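Local coordinates for protein fructose-2,6-bisphosphatase TIGAR B (Danio rerio, PDB 3E9D) that probably hydrolyses fructose-2,6-bisphosphate, and also fructose-1,6-bisphosphate, restraining glycolysis and favouring the pentose phosphate pathway, at residues Phe4-Val9 / Phe223-His228; Gln37-Ala42 / Ala66-Gly71; Leu49-Val54 / His177-Ser182; Asp159-Ala164 / Arg238-Phe243. All coordinates share one frame; numbering follows the deposited sequence.

Contact 1 of 4, residues Phe4-Val9 / Phe223-His228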
loop_
_atom_site.group_PDB
_atom_site.type_symbol
_atom_site.label_atom_id
_atom_site.label_comp_id
_atom_site.label_asym_id
_atom_site.label_seq_id
_atom_site.Cartn_x
_atom_site.Cartn_y
_atom_site.Cartn_z
ATOM N N PHE A 4 13.671 0.869 -7.412
ATOM C CA PHE A 4 12.961 -0.306 -6.900
ATOM C C PHE A 4 11.453 -0.174 -7.109
ATOM O O PHE A 4 10.921 0.946 -7.172
ATOM C CB PHE A 4 13.309 -0.583 -5.421
ATOM C CG PHE A 4 12.761 0.432 -4.445
ATOM C CD1 PHE A 4 11.503 0.253 -3.870
ATOM C CD2 PHE A 4 13.518 1.552 -4.083
ATOM C CE1 PHE A 4 10.980 1.193 -2.971
ATOM C CE2 PHE A 4 13.021 2.501 -3.164
ATOM C CZ PHE A 4 11.737 2.311 -2.606
ATOM N N ALA A 5 10.796 -1.319 -7.271
ATOM C CA ALA A 5 9.350 -1.389 -7.411
ATOM C C ALA A 5 8.723 -1.567 -6.040
ATOM O O ALA A 5 9.304 -2.220 -5.150
ATOM C CB ALA A 5 8.959 -2.567 -8.312
ATOM N N LEU A 6 7.548 -0.969 -5.863
ATOM C CA LEU A 6 6.776 -1.165 -4.651
ATOM C C LEU A 6 5.374 -1.635 -5.029
ATOM O O LEU A 6 4.628 -0.887 -5.672
ATOM C CB LEU A 6 6.680 0.139 -3.844
ATOM C CG LEU A 6 5.782 0.046 -2.610
ATOM C CD1 LEU A 6 6.427 -0.850 -1.558
ATOM C CD2 LEU A 6 5.486 1.436 -2.009
ATOM N N THR A 7 5.024 -2.857 -4.624
ATOM C CA THR A 7 3.670 -3.375 -4.841
ATOM C C THR A 7 2.904 -3.254 -3.549
ATOM O O THR A 7 3.387 -3.677 -2.498
ATOM C CB THR A 7 3.693 -4.844 -5.302
ATOM O OG1 THR A 7 4.344 -4.917 -6.576
ATOM C CG2 THR A 7 2.270 -5.425 -5.412
ATOM N N ILE A 8 1.713 -2.676 -3.628
ATOM C CA ILE A 8 0.929 -2.364 -2.443
ATOM C C ILE A 8 -0.394 -3.121 -2.509
ATOM O O ILE A 8 -1.134 -3.002 -3.503
ATOM C CB ILE A 8 0.606 -0.856 -2.387
ATOM C CG1 ILE A 8 1.900 -0.017 -2.357
ATOM C CG2 ILE A 8 -0.310 -0.540 -1.153
ATOM C CD1 ILE A 8 1.662 1.519 -2.570
ATOM N N VAL A 9 -0.703 -3.876 -1.458
ATOM C CA VAL A 9 -1.903 -4.709 -1.444
ATOM C C VAL A 9 -2.718 -4.440 -0.184
ATOM O O VAL A 9 -2.173 -4.439 0.920
ATOM C CB VAL A 9 -1.536 -6.234 -1.527
ATOM C CG1 VAL A 9 -2.800 -7.125 -1.635
ATOM C CG2 VAL A 9 -0.562 -6.504 -2.691
ATOM N N PHE A 223 4.064 1.312 -7.736
ATOM C CA PHE A 223 4.862 2.492 -8.033
ATOM C C PHE A 223 6.314 2.044 -8.189
ATOM O O PHE A 223 6.740 1.081 -7.547
ATOM C CB PHE A 223 4.792 3.542 -6.896
ATOM C CG PHE A 223 3.443 4.204 -6.758
ATOM C CD1 PHE A 223 3.220 5.465 -7.305
ATOM C CD2 PHE A 223 2.399 3.569 -6.076
ATOM C CE1 PHE A 223 1.962 6.089 -7.198
ATOM C CE2 PHE A 223 1.140 4.186 -5.949
ATOM C CZ PHE A 223 0.929 5.458 -6.521
ATOM N N ILE A 224 7.048 2.739 -9.056
ATOM C CA ILE A 224 8.482 2.577 -9.169
ATOM C C ILE A 224 9.152 3.835 -8.606
ATOM O O ILE A 224 8.821 4.972 -9.022
ATOM C CB ILE A 224 8.924 2.397 -10.652
ATOM C CG1 ILE A 224 8.021 1.397 -11.409
ATOM C CG2 ILE A 224 10.417 2.002 -10.720
ATOM C CD1 ILE A 224 7.926 0.002 -10.760
ATOM N N PHE A 225 10.085 3.632 -7.674
ATOM C CA PHE A 225 10.813 4.735 -7.032
ATOM C C PHE A 225 12.255 4.770 -7.514
ATOM O O PHE A 225 12.906 3.731 -7.659
ATOM C CB PHE A 225 10.859 4.527 -5.516
ATOM C CG PHE A 225 9.533 4.685 -4.832
ATOM C CD1 PHE A 225 9.225 5.878 -4.175
ATOM C CD2 PHE A 225 8.598 3.651 -4.831
ATOM C CE1 PHE A 225 8.005 6.036 -3.507
ATOM C CE2 PHE A 225 7.354 3.809 -4.194
ATOM C CZ PHE A 225 7.064 4.997 -3.520
ATOM N N THR A 226 12.759 5.969 -7.756
ATOM C CA THR A 226 14.194 6.151 -7.918
ATOM C C THR A 226 14.656 7.070 -6.801
ATOM O O THR A 226 14.111 8.168 -6.625
ATOM C CB THR A 226 14.545 6.735 -9.292
ATOM O OG1 THR A 226 14.191 5.777 -10.300
ATOM C CG2 THR A 226 16.037 7.028 -9.383
ATOM N N ILE A 227 15.639 6.605 -6.038
ATOM C CA ILE A 227 16.112 7.343 -4.876
ATOM C C ILE A 227 17.596 7.709 -5.016
ATOM O O ILE A 227 18.391 6.922 -5.565
ATOM C CB ILE A 227 15.809 6.623 -3.538
ATOM C CG1 ILE A 227 16.480 5.255 -3.466
ATOM C CG2 ILE A 227 14.261 6.463 -3.314
ATOM C CD1 ILE A 227 16.428 4.614 -2.033
ATOM N N HIS A 228 17.915 8.912 -4.517
ATOM C CA HIS A 228 19.249 9.516 -4.496
ATOM C C HIS A 228 19.635 9.848 -3.056
ATOM O O HIS A 228 18.782 10.120 -2.221
ATOM C CB HIS A 228 19.270 10.840 -5.300
ATOM C CG HIS A 228 19.260 10.656 -6.789
ATOM N ND1 HIS A 228 19.928 11.507 -7.650
ATOM C CD2 HIS A 228 18.645 9.732 -7.576
ATOM C CE1 HIS A 228 19.733 11.108 -8.899
ATOM N NE2 HIS A 228 18.966 10.028 -8.881
#
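Phe4 turns its CG into the position between the backbone N and the carbonyl carbon (chi1 70°), whereas Phe225 sets CG opposite its own carbonyl carbon (chi1 -69°), and these rotations lay the two rings near each other over the sheet face they share. Their planes are almost parallel, 10° apart, but displaced, so that little of one ring lies over the other, with centroids 5.3 Å from each other. A methylene lies over the Phe4 face instead: Phe225 CB is 4.0 Å from the centroid of the Phe4 ring, a CH-pi contact. Leu6 CD2 comes within 3.7 Å of Phe225 CE2, and Ile8 CD1 approaches Phe223 CD2 at 4.1 Å. On the other face Ala5 CB rests against Ile224 CD1 (3.7 Å). Between these layers strands 2-10 and 220-230 run antiparallel. Phe4 and Phe225 form one hydrogen-bonded pair, Phe4 N to Phe225 O 3.0 Å and Phe225 N to Phe4 O 2.9 Å, and Leu6 and Phe223 form the next, with Leu6 N 2.8 Å from Phe223 O. Helix 184-197 packs on the phenylalanine face through Leu194. The side chains that meet across the pair are all hydrocarbon, so the polar links are the backbone bonds.

Contact 2 of 4, residues Gln37-Ala42 / Ala66-Gly71; sequences QQAAAA and AEIILG
Ala39 presents its methyl to helix 60-71, where CB lies 3.8 Å from Ile68 CG2 and 4.0 Å from Ile68 CD1, so that both branches of the isoleucine close on one small side chain. The same CG2 also reaches the main chain at the carbonyl carbon of Ala39. Ile68 can press in this way because its CG1 lies beside the backbone N (chi1 -72°), which leaves CG2 anti to that nitrogen and extends the methyl toward the facing helix. The carbonyl of Ala39 has an apolar neighbour too, its O being 3.8 Å from Ile69 CG1. At Ala40 the isoleucine methyl continues its contact with the backbone, Ile68 CG2 to Ala40 N 3.5 Å, while Ala40 CB, on a bond directed away from the other helix, touches that CG2 at 4.1 Å. Alanines on one side permit a close approach: the axes of the two short segments come within 8.0 Å, inclined at 38° with their N-to-C directions broadly alike. Helix 33-45, strand 53-56 and helix 60-71 follow one another in the chain, part of the alpha/beta architecture of the histidine phosphatases, and helix 60-71 lies against the central sheet, with Ile69 on Leu179 and Ala66 on Val181. One turn on from Ala39, Ala42 CB faces Ile69 CD1 at 4.3 Å, a looser contact that extends the apolar seam. No hydrogen bond crosses between the segments, and the side chain of Ala39 lies about 8 Å from that of His11, the residue phosphorylated during catalysis.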
loop_
_atom_site.group_PDB
_atom_site.type_symbol
_atom_site.label_atom_id
_atom_site.label_comp_id
_atom_site.label_asym_id
_atom_site.label_seq_id
_atom_site.Cartn_x
_atom_site.Cartn_y
_atom_site.Cartn_z
ATOM N N GLN A 37 -9.767 -16.627 0.415
ATOM C CA GLN A 37 -9.851 -16.844 -1.033
ATOM C C GLN A 37 -9.262 -15.695 -1.825
ATOM O O GLN A 37 -8.565 -15.914 -2.822
ATOM C CB GLN A 37 -11.312 -17.007 -1.464
ATOM C CG GLN A 37 -11.882 -18.334 -1.170
ATOM C CD GLN A 37 -13.360 -18.368 -1.437
ATOM O OE1 GLN A 37 -13.779 -18.588 -2.563
ATOM N NE2 GLN A 37 -14.164 -18.143 -0.400
ATOM N N GLN A 38 -9.569 -14.470 -1.410
ATOM C CA GLN A 38 -9.064 -13.316 -2.155
ATOM C C GLN A 38 -7.541 -13.243 -2.044
ATOM O O GLN A 38 -6.869 -12.944 -3.028
ATOM C CB GLN A 38 -9.689 -12.012 -1.673
ATOM C CG GLN A 38 -11.205 -11.928 -1.836
ATOM C CD GLN A 38 -11.746 -10.685 -1.144
ATOM O OE1 GLN A 38 -11.192 -10.229 -0.141
ATOM N NE2 GLN A 38 -12.813 -10.129 -1.680
ATOM N N ALA A 39 -7.016 -13.546 -0.852
ATOM C CA ALA A 39 -5.564 -13.517 -0.589
ATOM C C ALA A 39 -4.840 -14.556 -1.423
ATOM O O ALA A 39 -3.767 -14.286 -1.960
ATOM C CB ALA A 39 -5.264 -13.726 0.906
ATOM N N ALA A 40 -5.424 -15.750 -1.526
ATOM C CA ALA A 40 -4.848 -16.825 -2.342
ATOM C C ALA A 40 -4.818 -16.458 -3.834
ATOM O O ALA A 40 -3.825 -16.733 -4.539
ATOM C CB ALA A 40 -5.608 -18.138 -2.108
ATOM N N ALA A 41 -5.885 -15.808 -4.296
ATOM C CA ALA A 41 -5.977 -15.341 -5.676
ATOM C C ALA A 41 -4.937 -14.260 -5.957
ATOM O O ALA A 41 -4.326 -14.254 -7.029
ATOM C CB ALA A 41 -7.421 -14.826 -6.006
ATOM N N ALA A 42 -4.725 -13.355 -4.997
ATOM C CA ALA A 42 -3.669 -12.348 -5.143
ATOM C C ALA A 42 -2.302 -13.031 -5.107
ATOM O O ALA A 42 -1.405 -12.638 -5.842
ATOM C CB ALA A 42 -3.760 -11.244 -4.049
ATOM N N ALA A 66 -0.475 -11.213 3.852
ATOM C CA ALA A 66 0.932 -11.280 3.460
ATOM C C ALA A 66 1.451 -12.721 3.496
ATOM O O ALA A 66 2.197 -13.143 2.595
ATOM C CB ALA A 66 1.777 -10.378 4.341
ATOM N N GLU A 67 1.057 -13.477 4.526
ATOM C CA GLU A 67 1.531 -14.852 4.670
ATOM C C GLU A 67 1.031 -15.718 3.500
ATOM O O GLU A 67 1.753 -16.564 2.981
ATOM C CB GLU A 67 1.075 -15.467 5.990
ATOM C CG GLU A 67 1.793 -14.918 7.211
ATOM C CD GLU A 67 1.182 -15.420 8.515
ATOM O OE1 GLU A 67 -0.050 -15.670 8.553
ATOM O OE2 GLU A 67 1.932 -15.541 9.508
ATOM N N ILE A 68 -0.217 -15.502 3.112
ATOM C CA ILE A 68 -0.820 -16.274 2.024
ATOM C C ILE A 68 -0.204 -15.888 0.687
ATOM O O ILE A 68 0.036 -16.740 -0.165
ATOM C CB ILE A 68 -2.351 -16.136 2.026
ATOM C CG1 ILE A 68 -2.920 -16.926 3.215
ATOM C CG2 ILE A 68 -2.968 -16.686 0.721
ATOM C CD1 ILE A 68 -4.283 -16.421 3.687
ATOM N N ILE A 69 0.075 -14.607 0.502
ATOM C CA ILE A 69 0.707 -14.169 -0.726
ATOM C C ILE A 69 2.108 -14.789 -0.863
ATOM O O ILE A 69 2.470 -15.301 -1.925
ATOM C CB ILE A 69 0.729 -12.621 -0.822
ATOM C CG1 ILE A 69 -0.706 -12.110 -1.127
ATOM C CG2 ILE A 69 1.716 -12.164 -1.877
ATOM C CD1 ILE A 69 -0.891 -10.604 -0.917
ATOM N N LEU A 70 2.872 -14.772 0.221
ATOM C CA LEU A 70 4.231 -15.319 0.181
ATOM C C LEU A 70 4.214 -16.851 0.078
ATOM O O LEU A 70 5.011 -17.409 -0.629
ATOM C CB LEU A 70 5.048 -14.865 1.382
ATOM C CG LEU A 70 5.507 -13.400 1.329
ATOM C CD1 LEU A 70 6.071 -13.033 2.694
ATOM C CD2 LEU A 70 6.551 -13.174 0.231
ATOM N N GLY A 71 3.274 -17.508 0.753
ATOM C CA GLY A 71 3.140 -18.967 0.621
ATOM C C GLY A 71 2.880 -19.421 -0.802
ATOM O O GLY A 71 3.326 -20.491 -1.213
#

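Contact 3 of 4, residues Leu49-Val54 / His177-Ser182; sequences LHFTNV and HALMVS
Leu179 N donates to Asn53 O over 2.8 Å in a nearly straight bond (164°). Two residues back, His177 N donates to Thr52 OG1 at 3.1 Å; the threonine hydroxyl, placed between its own backbone N and carbonyl carbon (chi1 53°), in turn gives its proton to Asn53 OD1. His177 O receives two weak bonds, from Thr52 N at 2.9 Å, where the hydrogen is poorly aimed, and from Asn53 N, which is long. The side chain of Thr52 therefore stands in for a main-chain acceptor where the segment 49-54 is only beginning to become a strand. From Asn53 onward the pairing is regular and parallel, Asn53 with Ala178 and Val54 with Leu179, joining strands 53-56 and 177-182 within the mixed sheet of the histidine phosphatase fold. Beside this ladder the Phe51 ring turns its edge to the face of His177 in a T-shaped pair, centroids 5.0 Å apart and planes at 86°, with Phe51 CE1 3.6 Å from His177 NE2. That nitrogen is hydrogen-bonded to Thr7 OG1 on strand 2-10, which helps fix the imidazole in its rotation. Phe51 is itself held between two methylenes: Leu179 CB lies over one ring face, 4.1 Å from the centroid, and Leu49 CB covers the opposite one. Further along, Val54 and Leu179 lie side by side, Val54 CG1 to Leu179 CD2 4.1 Å, next to helix 60-71, whose Leu70 touches Val54.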
loop_
_atom_site.group_PDB
_atom_site.type_symbol
_atom_site.label_atom_id
_atom_site.label_comp_id
_atom_site.label_asym_id
_atom_site.label_seq_id
_atom_site.Cartn_x
_atom_site.Cartn_y
_atom_site.Cartn_z
ATOM N N LEU A 49 6.662 -13.178 -9.245
ATOM C CA LEU A 49 7.492 -12.016 -8.878
ATOM C C LEU A 49 8.393 -12.361 -7.718
ATOM O O LEU A 49 7.968 -13.019 -6.775
ATOM C CB LEU A 49 6.625 -10.804 -8.506
ATOM C CG LEU A 49 5.772 -10.283 -9.664
ATOM C CD1 LEU A 49 4.618 -9.382 -9.177
ATOM C CD2 LEU A 49 6.647 -9.573 -10.702
ATOM N N HIS A 50 9.643 -11.912 -7.782
ATOM C CA HIS A 50 10.523 -12.001 -6.622
ATOM C C HIS A 50 10.411 -10.725 -5.790
ATOM O O HIS A 50 10.845 -9.642 -6.204
ATOM C CB HIS A 50 11.970 -12.258 -7.052
ATOM C CG HIS A 50 12.933 -12.403 -5.914
ATOM N ND1 HIS A 50 14.267 -12.068 -6.025
ATOM C CD2 HIS A 50 12.759 -12.836 -4.641
ATOM C CE1 HIS A 50 14.875 -12.291 -4.873
ATOM N NE2 HIS A 50 13.983 -12.759 -4.015
ATOM N N PHE A 51 9.795 -10.850 -4.624
ATOM C CA PHE A 51 9.806 -9.768 -3.655
ATOM C C PHE A 51 11.045 -9.906 -2.789
ATOM O O PHE A 51 11.161 -10.848 -2.028
ATOM C CB PHE A 51 8.521 -9.781 -2.826
ATOM C CG PHE A 51 7.273 -9.628 -3.654
ATOM C CD1 PHE A 51 7.007 -8.426 -4.320
ATOM C CD2 PHE A 51 6.368 -10.687 -3.783
ATOM C CE1 PHE A 51 5.849 -8.269 -5.087
ATOM C CE2 PHE A 51 5.195 -10.550 -4.555
ATOM C CZ PHE A 51 4.933 -9.339 -5.206
ATOM N N THR A 52 11.990 -8.976 -2.954
ATOM C CA THR A 52 13.225 -8.944 -2.159
ATOM C C THR A 52 12.951 -8.469 -0.750
ATOM O O THR A 52 13.725 -8.724 0.169
ATOM C CB THR A 52 14.270 -7.996 -2.800
ATOM O OG1 THR A 52 13.670 -6.708 -3.021
ATOM C CG2 THR A 52 14.764 -8.552 -4.153
ATOM N N ASN A 53 11.848 -7.766 -0.559
ATOM C CA ASN A 53 11.541 -7.200 0.743
ATOM C C ASN A 53 10.048 -7.212 0.945
ATOM O O ASN A 53 9.304 -6.969 -0.003
ATOM C CB ASN A 53 12.023 -5.748 0.805
ATOM C CG ASN A 53 13.517 -5.617 0.567
ATOM O OD1 ASN A 53 13.972 -5.528 -0.579
ATOM N ND2 ASN A 53 14.285 -5.635 1.646
ATOM N N VAL A 54 9.605 -7.490 2.171
ATOM C CA VAL A 54 8.173 -7.526 2.462
ATOM C C VAL A 54 7.867 -6.792 3.790
ATOM O O VAL A 54 8.483 -7.075 4.828
ATOM C CB VAL A 54 7.626 -8.965 2.543
ATOM C CG1 VAL A 54 6.127 -8.946 2.907
ATOM C CG2 VAL A 54 7.848 -9.734 1.244
ATOM N N HIS A 177 12.411 -5.206 -5.436
ATOM C CA HIS A 177 10.943 -5.155 -5.451
ATOM C C HIS A 177 10.386 -5.440 -4.071
ATOM O O HIS A 177 10.515 -6.567 -3.559
ATOM C CB HIS A 177 10.392 -6.178 -6.449
ATOM C CG HIS A 177 8.962 -5.938 -6.847
ATOM N ND1 HIS A 177 8.484 -6.248 -8.099
ATOM C CD2 HIS A 177 7.910 -5.424 -6.161
ATOM C CE1 HIS A 177 7.201 -5.930 -8.176
ATOM N NE2 HIS A 177 6.828 -5.425 -7.013
ATOM N N ALA A 178 9.784 -4.411 -3.470
ATOM C CA ALA A 178 9.191 -4.522 -2.143
ATOM C C ALA A 178 7.692 -4.784 -2.234
ATOM O O ALA A 178 7.018 -4.251 -3.121
ATOM C CB ALA A 178 9.453 -3.252 -1.336
ATOM N N LEU A 179 7.181 -5.605 -1.313
ATOM C CA LEU A 179 5.738 -5.811 -1.147
ATOM C C LEU A 179 5.295 -5.126 0.127
ATOM O O LEU A 179 5.963 -5.229 1.149
ATOM C CB LEU A 179 5.417 -7.308 -1.069
ATOM C CG LEU A 179 3.973 -7.739 -0.768
ATOM C CD1 LEU A 179 3.064 -7.305 -1.938
ATOM C CD2 LEU A 179 3.918 -9.281 -0.575
ATOM N N MET A 180 4.176 -4.410 0.069
ATOM C CA MET A 180 3.646 -3.713 1.228
ATOM C C MET A 180 2.207 -4.188 1.360
ATOM O O MET A 180 1.446 -4.109 0.402
ATOM C CB MET A 180 3.732 -2.186 1.019
ATOM C CG MET A 180 2.968 -1.318 2.040
ATOM S SD MET A 180 2.954 0.460 1.558
ATOM C CE MET A 180 1.332 0.897 2.166
ATOM N N VAL A 181 1.832 -4.683 2.542
ATOM C CA VAL A 181 0.452 -5.145 2.770
ATOM C C VAL A 181 -0.150 -4.308 3.897
ATOM O O VAL A 181 0.397 -4.261 4.994
ATOM C CB VAL A 181 0.363 -6.681 3.029
ATOM C CG1 VAL A 181 -1.107 -7.132 3.189
ATOM C CG2 VAL A 181 0.994 -7.445 1.849
ATOM N N SER A 182 -1.268 -3.650 3.607
ATOM C CA SER A 182 -1.824 -2.643 4.494
ATOM C C SER A 182 -3.363 -2.549 4.389
ATOM O O SER A 182 -4.054 -3.551 4.140
ATOM C CB SER A 182 -1.140 -1.273 4.225
ATOM O OG SER A 182 -1.484 -0.286 5.200
#

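Contact 4 of 4, residues Asp159-Ala164 / Arg238-Phe243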
loop_
_atom_site.group_PDB
_atom_site.type_symbol
_atom_site.label_atom_id
_atom_site.label_comp_id
_atom_site.label_asym_id
_atom_site.label_seq_id
_atom_site.Cartn_x
_atom_site.Cartn_y
_atom_site.Cartn_z
ATOM N N ASP A 159 9.995 8.351 -19.113
ATOM C CA ASP A 159 9.128 7.756 -20.121
ATOM C C ASP A 159 8.308 6.635 -19.489
ATOM O O ASP A 159 8.558 6.226 -18.355
ATOM C CB ASP A 159 9.941 7.254 -21.323
ATOM C CG ASP A 159 11.136 6.393 -20.916
ATOM O OD1 ASP A 159 11.033 5.628 -19.927
ATOM O OD2 ASP A 159 12.188 6.482 -21.596
ATOM N N GLN A 160 7.321 6.144 -20.221
ATOM C CA GLN A 160 6.353 5.260 -19.614
ATOM C C GLN A 160 6.822 3.801 -19.493
ATOM O O GLN A 160 7.459 3.286 -20.391
ATOM C CB GLN A 160 5.044 5.325 -20.372
ATOM C CG GLN A 160 3.942 4.715 -19.550
ATOM C CD GLN A 160 2.680 4.576 -20.307
ATOM O OE1 GLN A 160 2.130 5.564 -20.797
ATOM N NE2 GLN A 160 2.185 3.347 -20.399
ATOM N N PRO A 161 6.515 3.140 -18.364
ATOM C CA PRO A 161 6.774 1.702 -18.255
ATOM C C PRO A 161 5.867 0.893 -19.189
ATOM O O PRO A 161 4.881 1.420 -19.720
ATOM C CB PRO A 161 6.437 1.399 -16.794
ATOM C CG PRO A 161 5.469 2.470 -16.402
ATOM C CD PRO A 161 5.993 3.691 -17.101
ATOM N N VAL A 162 6.213 -0.373 -19.394
ATOM C CA VAL A 162 5.403 -1.263 -20.210
ATOM C C VAL A 162 4.275 -1.813 -19.353
ATOM O O VAL A 162 4.509 -2.505 -18.362
ATOM C CB VAL A 162 6.242 -2.407 -20.823
ATOM C CG1 VAL A 162 5.346 -3.390 -21.574
ATOM C CG2 VAL A 162 7.337 -1.835 -21.762
ATOM N N ILE A 163 3.056 -1.479 -19.738
ATOM C CA ILE A 163 1.861 -1.869 -19.002
ATOM C C ILE A 163 1.021 -2.679 -19.968
ATOM O O ILE A 163 0.394 -2.125 -20.875
ATOM C CB ILE A 163 1.077 -0.637 -18.482
ATOM C CG1 ILE A 163 1.945 0.168 -17.512
ATOM C CG2 ILE A 163 -0.222 -1.066 -17.786
ATOM C CD1 ILE A 163 1.526 1.581 -17.327
ATOM N N ALA A 164 1.042 -3.992 -19.791
ATOM C CA ALA A 164 0.358 -4.899 -20.696
ATOM C C ALA A 164 -0.844 -5.549 -20.017
ATOM O O ALA A 164 -1.477 -6.423 -20.600
ATOM C CB ALA A 164 1.329 -5.972 -21.192
ATOM N N ARG A 238 12.439 10.360 -8.616
ATOM C CA ARG A 238 11.361 9.991 -9.529
ATOM C C ARG A 238 10.440 8.978 -8.858
ATOM O O ARG A 238 10.909 8.046 -8.214
ATOM C CB ARG A 238 11.931 9.416 -10.815
ATOM C CG ARG A 238 10.870 9.030 -11.854
ATOM C CD ARG A 238 11.545 8.661 -13.164
ATOM N NE ARG A 238 12.396 9.761 -13.612
ATOM C CZ ARG A 238 13.346 9.660 -14.537
ATOM N NH1 ARG A 238 13.578 8.500 -15.140
ATOM N NH2 ARG A 238 14.056 10.733 -14.867
ATOM N N ILE A 239 9.135 9.211 -8.977
ATOM C CA ILE A 239 8.107 8.262 -8.565
ATOM C C ILE A 239 7.216 8.043 -9.796
ATOM O O ILE A 239 6.676 9.003 -10.369
ATOM C CB ILE A 239 7.296 8.795 -7.356
ATOM C CG1 ILE A 239 8.252 9.128 -6.188
ATOM C CG2 ILE A 239 6.207 7.788 -6.942
ATOM C CD1 ILE A 239 7.616 9.888 -5.042
ATOM N N GLN A 240 7.102 6.796 -10.234
ATOM C CA GLN A 240 6.289 6.472 -11.400
ATOM C C GLN A 240 5.133 5.587 -10.962
ATOM O O GLN A 240 5.347 4.466 -10.486
ATOM C CB GLN A 240 7.122 5.763 -12.484
ATOM C CG GLN A 240 6.289 5.161 -13.659
ATOM C CD GLN A 240 5.868 6.203 -14.701
ATOM O OE1 GLN A 240 6.699 6.959 -15.192
ATOM N NE2 GLN A 240 4.574 6.242 -15.037
ATOM N N GLY A 241 3.911 6.087 -11.130
ATOM C CA GLY A 241 2.737 5.253 -10.940
ATOM C C GLY A 241 2.633 4.259 -12.083
ATOM O O GLY A 241 2.893 4.603 -13.226
ATOM N N VAL A 242 2.291 3.013 -11.781
ATOM C CA VAL A 242 2.109 2.000 -12.846
ATOM C C VAL A 242 0.636 1.599 -12.955
ATOM O O VAL A 242 0.037 1.723 -14.019
ATOM C CB VAL A 242 3.033 0.765 -12.644
ATOM C CG1 VAL A 242 2.903 -0.249 -13.786
ATOM C CG2 VAL A 242 4.516 1.205 -12.471
ATOM N N PHE A 243 0.052 1.131 -11.853
ATOM C CA PHE A 243 -1.380 0.836 -11.797
ATOM C C PHE A 243 -1.873 1.026 -10.365
ATOM O O PHE A 243 -1.072 0.981 -9.408
ATOM C CB PHE A 243 -1.729 -0.557 -12.376
ATOM C CG PHE A 243 -0.944 -1.724 -11.760
ATOM C CD1 PHE A 243 -1.352 -2.297 -10.553
ATOM C CD2 PHE A 243 0.171 -2.259 -12.415
ATOM C CE1 PHE A 243 -0.667 -3.395 -9.991
ATOM C CE2 PHE A 243 0.885 -3.360 -11.872
ATOM C CZ PHE A 243 0.465 -3.927 -10.659
#
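Gln240, on which Pro161 packs, folds its amide back to its own strand, where NE2 donates to Gly241 O at 3.0 Å with an angle of 161°. A bend at chi2 (80°) makes this possible, and the carbonyl oxygen lies close to the amide plane, so the bond helps fix the orientation of the flat group. Pro161 meets that group from the opposite direction: its CD is 3.5 Å from Gln240 CD and 3.6 Å from Gln240 NE2, while Pro161 CG approaches Gln240 CG at 3.9 Å. The proline is thus set against a pinned amide and its methylene stem, and no hydrogen bond joins the two segments. Two residues on, Ile163 crosses Val242 at an angle, Ile163 CG1 to Val242 CG1 3.9 Å, and Ile163 CD1 comes 3.6 Å from Val242 O. Pro161 CG also touches Val242 CG2, more loosely, at 4.2 Å. A classic beta bulge sets Val242 and Phe243 opposite the single residue Arg222 of strand 220-230. Nearby, Gln160 OE1 is hydrogen-bonded to Ala204 N. The segment 159-164, on its way from helix 125-146 to strand 177-182, lies along strand 233-246, the outermost strand at this edge of the sheet, whose inner neighbour is strand 220-230.

How the contacts relate
Contacts 3, 1 and 4 follow one another across the mixed sheet, whereas contact 2 lies in the helical layer. Strand 2-10 of contact 1 neighbours strand 177-182 of contact 3, and strand 220-230 neighbours strand 233-246 of contact 4; the centre of contact 1 lies about 10 Å from those of contacts 3 and 4. Contacts 3 and 4 are about 17 Å apart by centres and do not touch. Helix 60-71 of contact 2 packs on both strands of contact 3, and reaches contact 1 where Ile69 meets Val9. Along the chain, contacts 2 and 3 are nested within the loop closed by contact 1, while contact 4 crosses it; strand 2-10, just before His11, is thus held by partners from distant parts of the chain.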